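Local coordinates for computational Design of Enzyme (Synthetic construct, PDB 3TP4), which is a computationally designed enzyme, probably meant to carry an activated-serine catalytic triad on a TIM-barrel scaffold related to glycosyl hydrolase family 26, at residues K308-P311 with V312-R315; Y23-G26 with V27-E30; S278-T281 with R282-V285; T352-A355 with S356-T359. All blocks are in the same frame, centred on the assembly; numbering follows the deposited sequence.

Contact 1. Residues K308-P311 with V312-R315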
# COMPACT_ATOMS: atom_id res chain seq x y z
N LYS A 308 -10.38 -8.82 19.42
CA LYS A 308 -10.25 -8.24 20.75
C LYS A 308 -9.73 -9.26 21.76
O LYS A 308 -8.93 -8.92 22.63
CB LYS A 308 -11.59 -7.68 21.23
CG LYS A 308 -12.04 -6.45 20.46
CD LYS A 308 -13.46 -6.06 20.81
CE LYS A 308 -13.57 -5.69 22.27
NZ LYS A 308 -14.91 -5.08 22.58
N ALA A 309 -10.17 -10.50 21.62
CA ALA A 309 -9.80 -11.56 22.56
C ALA A 309 -8.32 -11.92 22.53
O ALA A 309 -7.85 -12.65 23.40
CB ALA A 309 -10.65 -12.80 22.32
N ASP A 310 -7.58 -11.42 21.54
CA ASP A 310 -6.16 -11.76 21.42
C ASP A 310 -5.29 -10.52 21.58
O ASP A 310 -5.35 -9.59 20.77
CB ASP A 310 -5.89 -12.39 20.06
CG ASP A 310 -4.53 -13.06 19.99
OD1 ASP A 310 -3.51 -12.35 19.96
OD2 ASP A 310 -4.49 -14.31 19.96
N PRO A 311 -4.43 -10.50 22.62
CA PRO A 311 -3.68 -9.27 22.90
C PRO A 311 -2.66 -8.92 21.82
O PRO A 311 -2.18 -7.79 21.78
CB PRO A 311 -2.98 -9.58 24.24
CG PRO A 311 -2.98 -11.08 24.35
CD PRO A 311 -4.22 -11.55 23.64
N VAL A 312 -2.33 -9.87 20.96
CA VAL A 312 -1.37 -9.59 19.91
C VAL A 312 -2.07 -9.27 18.59
O VAL A 312 -1.72 -8.30 17.92
CB VAL A 312 -0.39 -10.76 19.70
CG1 VAL A 312 0.55 -10.48 18.52
CG2 VAL A 312 0.40 -11.02 20.99
N ALA A 313 -3.05 -10.09 18.22
CA ALA A 313 -3.86 -9.82 17.03
C ALA A 313 -4.58 -8.46 17.11
O ALA A 313 -4.86 -7.84 16.10
CB ALA A 313 -4.87 -10.94 16.81
N SER A 314 -4.90 -8.02 18.32
CA SER A 314 -5.55 -6.71 18.47
C SER A 314 -4.58 -5.55 18.21
O SER A 314 -5.01 -4.40 18.09
CB SER A 314 -6.17 -6.59 19.87
OG SER A 314 -5.15 -6.60 20.85
N ARG A 315 -3.28 -5.85 18.12
CA ARG A 315 -2.28 -4.81 17.83
C ARG A 315 -2.24 -4.42 16.35
O ARG A 315 -1.20 -4.47 15.68
CB ARG A 315 -0.89 -5.18 18.39
CG ARG A 315 -0.86 -5.14 19.93
CD ARG A 315 0.52 -5.52 20.50
NE ARG A 315 1.56 -4.68 19.92
CZ ARG A 315 1.66 -3.37 20.11
NH1 ARG A 315 0.80 -2.73 20.90
NH2 ARG A 315 2.64 -2.69 19.52
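Asp-310 and the three residues Val-312, Ala-313 and Ser-314 form an Asx motif, in which side-chain and main-chain oxygens of one aspartate both accept from amides further along the loop between helix 299-308 and strand 318-321. The side-chain part is a two-donor grip on one oxygen. The amide N of Val-312 lies 2.9 Å from Asp-310 OD1, and this i to i+2 bond defines the Asx turn. It comes in on the anti side of the carboxylate. Ala-313 N reaches the same OD1 from the opposite face at 2.9 Å, along a nearly straight N-H line of 174°. The carboxylate is brought over these amides because CG stands anti to the aspartate's own N (chi1 -166°). OD1 also forms a salt bridge with Arg-265 of helix 254-274, so its negative charge is probably well balanced. The main-chain part is the bond from Ser-314 N to Asp-310 O, 2.9 Å long, the i to i+4 bond that completes the five-residue Asx motif. Ser-314 OG lies 3.0 Å from Asp-310 O, with Pro-311 O also within reach of its proton. A type I beta turn from Val-312 to Arg-315, closed by Arg-315 N to Val-312 O, overlaps the motif. Apolar packing is modest: Ala-313 CB lies 3.7 Å from Asp-310 CB, and Ala-313 also rests on Leu-264. The guanidinium of Arg-315 is engaged away from the loop, through NH2, by Asp-272; nearer its root, Arg-315 CG passes Pro-311 O at 3.5 Å.

Contact 2. Residues Y23-G26 with V27-E30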
# COMPACT_ATOMS: atom_id res chain seq x y z
N TYR A 23 0.96 8.15 15.42
CA TYR A 23 -0.39 7.93 15.93
C TYR A 23 -0.86 6.51 15.62
O TYR A 23 -1.39 5.82 16.49
CB TYR A 23 -1.35 8.98 15.35
CG TYR A 23 -2.80 8.64 15.55
CD1 TYR A 23 -3.48 9.00 16.72
CD2 TYR A 23 -3.51 7.96 14.57
CE1 TYR A 23 -4.81 8.69 16.89
CE2 TYR A 23 -4.83 7.65 14.73
CZ TYR A 23 -5.48 8.02 15.89
OH TYR A 23 -6.81 7.69 16.03
N LEU A 24 -0.67 6.08 14.37
CA LEU A 24 -1.11 4.74 13.97
C LEU A 24 -0.42 3.65 14.80
O LEU A 24 -1.03 2.65 15.14
CB LEU A 24 -0.90 4.53 12.47
CG LEU A 24 -1.79 5.42 11.58
CD1 LEU A 24 -1.35 5.36 10.09
CD2 LEU A 24 -3.27 5.03 11.75
N ASP A 25 0.86 3.83 15.12
CA ASP A 25 1.54 2.84 15.96
C ASP A 25 0.95 2.88 17.37
O ASP A 25 0.71 1.85 17.99
CB ASP A 25 3.05 3.09 16.01
CG ASP A 25 3.82 1.91 16.61
OD1 ASP A 25 3.43 0.74 16.39
OD2 ASP A 25 4.82 2.16 17.32
N GLY A 26 0.72 4.09 17.88
CA GLY A 26 0.24 4.26 19.25
C GLY A 26 -1.14 3.72 19.51
O GLY A 26 -1.45 3.31 20.63
N VAL A 27 -1.99 3.70 18.49
CA VAL A 27 -3.35 3.21 18.68
C VAL A 27 -3.42 1.69 18.75
O VAL A 27 -4.37 1.12 19.29
CB VAL A 27 -4.31 3.75 17.57
CG1 VAL A 27 -4.22 2.89 16.32
CG2 VAL A 27 -5.73 3.82 18.08
N ARG A 28 -2.40 1.01 18.23
CA ARG A 28 -2.43 -0.45 18.15
C ARG A 28 -2.67 -1.10 19.51
O ARG A 28 -1.92 -0.88 20.46
CB ARG A 28 -1.14 -0.97 17.50
CG ARG A 28 -0.98 -0.44 16.07
CD ARG A 28 0.38 -0.77 15.47
NE ARG A 28 0.60 -2.21 15.48
CZ ARG A 28 1.77 -2.79 15.77
NH1 ARG A 28 2.84 -2.05 16.06
NH2 ARG A 28 1.86 -4.11 15.76
N GLY A 29 -3.75 -1.88 19.61
CA GLY A 29 -4.13 -2.52 20.85
C GLY A 29 -5.08 -1.70 21.71
O GLY A 29 -5.69 -2.23 22.63
N GLU A 30 -5.20 -0.41 21.42
CA GLU A 30 -6.09 0.47 22.19
C GLU A 30 -7.45 0.60 21.51
O GLU A 30 -8.48 0.59 22.16
CB GLU A 30 -5.47 1.86 22.37
CG GLU A 30 -4.16 1.85 23.15
CD GLU A 30 -4.32 1.24 24.53
OE1 GLU A 30 -5.20 1.71 25.29
OE2 GLU A 30 -3.57 0.30 24.87
O HOH W 1 0.65 0.52 20.61
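Asp-25 and Arg-28, three residues apart, meet edge-on, their carboxylate and guanidinium planes only 21° apart. Arg-28 NH1 donates to Asp-25 OD1 at 2.9 Å in a salt bridge. The oxygen sits at the edge of the guanidinium, in its plane, and the nitrogen meets it almost along the C-O axis. A bend at chi3 of Arg-28 (57°) turns NE and the guanidinium so that NH1 reaches OD1, while CG, nearer the root, packs 3.2 Å from Leu-24 O. NH1 has a second acidic partner, Asp-272, and NE donates to the carbonyl of Arg-315; together these bonds would fix the guanidinium against rotation. In Val-27, a chi1 of 84° puts CG1 between the backbone N and the carbonyl carbon, toward Leu-24 O, which it approaches to 3.4 Å; the side chain also packs on Leu-33 of strand 32-37. An i to i+4 helical bond runs from Val-27 N to Tyr-23 O, 3.0 Å. The next amide, Arg-28 N, instead takes Asp-25 O at 3.2 Å from well above the carbonyl plane, a tighter three-residue step. A water lies 2.9 Å from Asp-25 O and donates toward it and Arg-28 O, although more acceptors surround it than it has protons. The chain then closes with Glu-30 N bonded to Val-27 O round Arg-28 and Gly-29, whose backbone angles are those of a type II beta turn: this is a helix C-terminus tightening and turning off, leading helix 15-27 into barrel strand 32-37.

Contact 3. Residues S278-T281 with R282-V285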
# COMPACT_ATOMS: atom_id res chain seq x y z
N SER A 278 1.37 -2.21 11.86
CA SER A 278 0.59 -3.20 11.13
C SER A 278 -0.87 -2.79 11.13
O SER A 278 -1.34 -2.12 12.07
CB SER A 278 0.74 -4.59 11.74
OG SER A 278 0.30 -4.58 13.10
N ALA A 279 -1.61 -3.19 10.10
CA ALA A 279 -3.03 -2.86 10.00
C ALA A 279 -3.76 -3.97 9.25
O ALA A 279 -3.17 -4.64 8.41
CB ALA A 279 -3.22 -1.53 9.28
N PHE A 280 -5.03 -4.17 9.59
CA PHE A 280 -5.88 -5.13 8.89
C PHE A 280 -6.43 -4.42 7.63
O PHE A 280 -7.59 -4.02 7.58
CB PHE A 280 -7.02 -5.57 9.83
CG PHE A 280 -7.85 -6.74 9.34
CD1 PHE A 280 -7.62 -7.33 8.10
CD2 PHE A 280 -8.88 -7.24 10.14
CE1 PHE A 280 -8.43 -8.41 7.65
CE2 PHE A 280 -9.69 -8.30 9.71
CZ PHE A 280 -9.46 -8.89 8.47
N THR A 281 -5.56 -4.23 6.64
CA THR A 281 -5.84 -3.29 5.55
C THR A 281 -7.17 -3.51 4.85
O THR A 281 -7.85 -2.56 4.48
CB THR A 281 -4.69 -3.22 4.51
OG1 THR A 281 -4.19 -4.54 4.22
CG2 THR A 281 -3.56 -2.35 5.06
N ARG A 282 -7.55 -4.77 4.65
CA ARG A 282 -8.83 -5.04 4.02
C ARG A 282 -9.57 -6.18 4.69
O ARG A 282 -9.01 -7.26 4.91
CB ARG A 282 -8.64 -5.35 2.53
CG ARG A 282 -8.14 -4.18 1.73
CD ARG A 282 -8.08 -4.55 0.25
NE ARG A 282 -9.40 -4.45 -0.40
CZ ARG A 282 -9.59 -4.63 -1.70
NH1 ARG A 282 -8.57 -4.94 -2.49
NH2 ARG A 282 -10.80 -4.51 -2.22
N PHE A 283 -10.83 -5.92 5.02
CA PHE A 283 -11.69 -6.94 5.61
C PHE A 283 -13.10 -6.77 5.08
O PHE A 283 -13.50 -5.67 4.69
CB PHE A 283 -11.67 -6.86 7.14
CG PHE A 283 -12.72 -5.93 7.72
CD1 PHE A 283 -12.54 -4.55 7.71
CD2 PHE A 283 -13.87 -6.44 8.30
CE1 PHE A 283 -13.49 -3.70 8.27
CE2 PHE A 283 -14.84 -5.60 8.85
CZ PHE A 283 -14.64 -4.22 8.84
N GLY A 284 -13.88 -7.86 5.09
CA GLY A 284 -15.27 -7.76 4.68
C GLY A 284 -15.91 -9.12 4.44
O GLY A 284 -15.23 -10.14 4.44
N VAL A 285 -17.23 -9.12 4.25
CA VAL A 285 -17.94 -10.34 3.86
C VAL A 285 -17.68 -10.61 2.38
O VAL A 285 -17.88 -9.73 1.54
CB VAL A 285 -19.45 -10.20 4.09
CG1 VAL A 285 -20.19 -11.41 3.53
CG2 VAL A 285 -19.76 -10.02 5.59
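Arg-282 rests the root of its side chain on the carbonyl of Thr-281, with Arg-282 CB 3.3 Å from Thr-281 C. A chi1 of -66° puts CG beside the backbone N, and so next to the preceding carbonyl, Thr-281 O, at 3.2 Å. The main-chain oxygen of Arg-282 meets a different neighbour, the ring of Phe-280, whose CE1 comes within 3.0 Å of Arg-282 O. That ring has an uncommon setting: with chi2 at -3° its plane nearly contains the CA-CB bond, CD1 eclipsing CA, instead of standing across it. One face is thereby presented to Phe-283, whose CB stands over it, 3.6 Å from the centroid of the Phe-280 ring, in a CH-pi contact displaced toward the rim. Phe-280 CZ is the nearest ring atom, 3.3 Å from Phe-283 CB. The two aromatic planes meet obliquely at 45°, centroids 5.8 Å apart. Phe-280 is the centre of an inverse gamma turn, closed by a weak bond of 3.0 Å from Thr-281 N to Ala-279 O. The turn interrupts a strand of the TIM-barrel sheet: 277-278 and 282-285 both pair in parallel with 242-249. Both phenylalanines pack outward on helix 299-308, Phe-280 on Ile-307 and Phe-283 on Phe-300, and Phe-280 also on Leu-260 and Leu-264 of helix 254-274. The Arg-282 side chain comes close to, but does not contact, a possible Ser-His-Glu triad, Ser-70, His-37 and Glu-320; its NH1 makes a weak hydrogen bond with Asn-176 OD1. Thr-281 OG1 turns to strand 242-249, hydrogen-bonding with Asp-246 OD1 and with Leu-245 N.

Contact 4. Residues T352-A355 with S356-T359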
# COMPACT_ATOMS: atom_id res chain seq x y z
N THR A 352 -13.84 -0.13 18.39
CA THR A 352 -13.78 0.42 17.03
C THR A 352 -13.84 1.94 17.02
O THR A 352 -14.73 2.53 17.64
CB THR A 352 -14.93 -0.12 16.13
OG1 THR A 352 -16.19 0.15 16.77
CG2 THR A 352 -14.75 -1.63 15.90
N LEU A 353 -12.92 2.57 16.30
CA LEU A 353 -12.86 4.03 16.29
C LEU A 353 -13.40 4.60 14.99
O LEU A 353 -13.09 4.11 13.90
CB LEU A 353 -11.44 4.54 16.53
CG LEU A 353 -10.82 4.11 17.87
CD1 LEU A 353 -9.37 4.57 17.99
CD2 LEU A 353 -11.64 4.65 19.02
N PHE A 354 -14.22 5.64 15.13
CA PHE A 354 -14.76 6.34 13.99
C PHE A 354 -14.23 7.78 13.98
O PHE A 354 -13.47 8.16 14.88
CB PHE A 354 -16.29 6.25 14.01
CG PHE A 354 -16.80 4.89 13.63
CD1 PHE A 354 -16.51 3.78 14.42
CD2 PHE A 354 -17.54 4.72 12.47
CE1 PHE A 354 -16.96 2.52 14.06
CE2 PHE A 354 -18.00 3.47 12.11
CZ PHE A 354 -17.70 2.36 12.90
N ALA A 355 -14.61 8.56 12.97
CA ALA A 355 -14.06 9.90 12.76
C ALA A 355 -14.00 10.79 14.00
O ALA A 355 -12.96 11.40 14.27
CB ALA A 355 -14.81 10.61 11.66
N SER A 356 -15.11 10.89 14.72
CA SER A 356 -15.14 11.78 15.87
C SER A 356 -14.26 11.27 17.01
O SER A 356 -14.01 11.98 17.98
CB SER A 356 -16.57 12.03 16.36
OG SER A 356 -17.13 10.85 16.88
N GLU A 357 -13.76 10.04 16.91
CA GLU A 357 -12.88 9.53 17.94
C GLU A 357 -11.39 9.64 17.59
O GLU A 357 -10.53 9.23 18.36
CB GLU A 357 -13.24 8.09 18.31
CG GLU A 357 -14.58 7.99 19.05
CD GLU A 357 -15.28 6.68 18.81
OE1 GLU A 357 -15.33 6.24 17.64
OE2 GLU A 357 -15.77 6.08 19.79
N VAL A 358 -11.09 10.19 16.41
CA VAL A 358 -9.70 10.37 16.02
C VAL A 358 -9.19 11.69 16.57
O VAL A 358 -9.69 12.75 16.21
CB VAL A 358 -9.53 10.39 14.50
CG1 VAL A 358 -8.09 10.79 14.11
CG2 VAL A 358 -9.90 9.03 13.92
N THR A 359 -8.19 11.62 17.45
CA THR A 359 -7.64 12.82 18.06
C THR A 359 -6.12 12.70 18.21
O THR A 359 -5.59 11.61 18.46
CB THR A 359 -8.32 13.10 19.42
OG1 THR A 359 -7.75 14.27 20.03
CG2 THR A 359 -8.14 11.92 20.36
O HOH W 2 -17.29 4.27 18.04
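Glu-357 doubles back on the strand end so that its carboxylate serves Phe-354: OE1 accepts from Phe-354 N at 2.8 Å, nearly along the C-O axis and with an N-H angle of 164°. The reverse bond completes the pair, Glu-357 N donating to Phe-354 O at 2.8 Å, from above the carbonyl plane. One residue is thus held through both its amide and its carbonyl. CG of Glu-357 is anti to the carbonyl carbon (chi1 -70°) and the chain beyond is extended, which carries OE1 back to this amide. A water 2.8 Å from Glu-357 OE1 also donates toward Thr-352 O, though other acceptors compete for its protons. Val-358 N is satisfied by Ala-355 O at 3.1 Å, the i to i+3 pattern of the short 3-10 segment 355-357. Two hydroxyls look outside the segment: Ser-356 OG bonds with Asp-62, and Thr-352 OG1 with Tyr-346 O and Asp-349 O. Leu-353 CD2 packs 3.9 Å from Glu-357 CB. Strand 352-353 pairs in parallel with barrel strand 32-37, while Phe-354 meets the ring of Phe-34 and packs against helix 55-60, and Val-358 rests on Tyr-23 of helix 15-27.

Overall arrangement
Contact 2 is the hub, touching each of the others. It shares the acidic partner Asp-272 with contact 1, through Arg-28 and Arg-315. Toward contact 3, Arg-28 NH2 lies 3.1 Å from Ser-278 OG, and that hydroxyl also approaches Arg-315 O of contact 1 at 3.0 Å. On another flank, Val-27 CG2 packs 3.7 Å from Leu-353 CD1 of contact 4. Contacts 3 and 4 do not touch, their centres about 17 Å apart, yet both belong to the barrel sheet. The tentative triad of Ser-70, His-37 and Glu-320 sits at strand ends: contact 2 precedes the strand carrying His-37, contact 1 precedes that of Glu-320, and Phe-283 of contact 3 bonds to Glu-320 by its backbone.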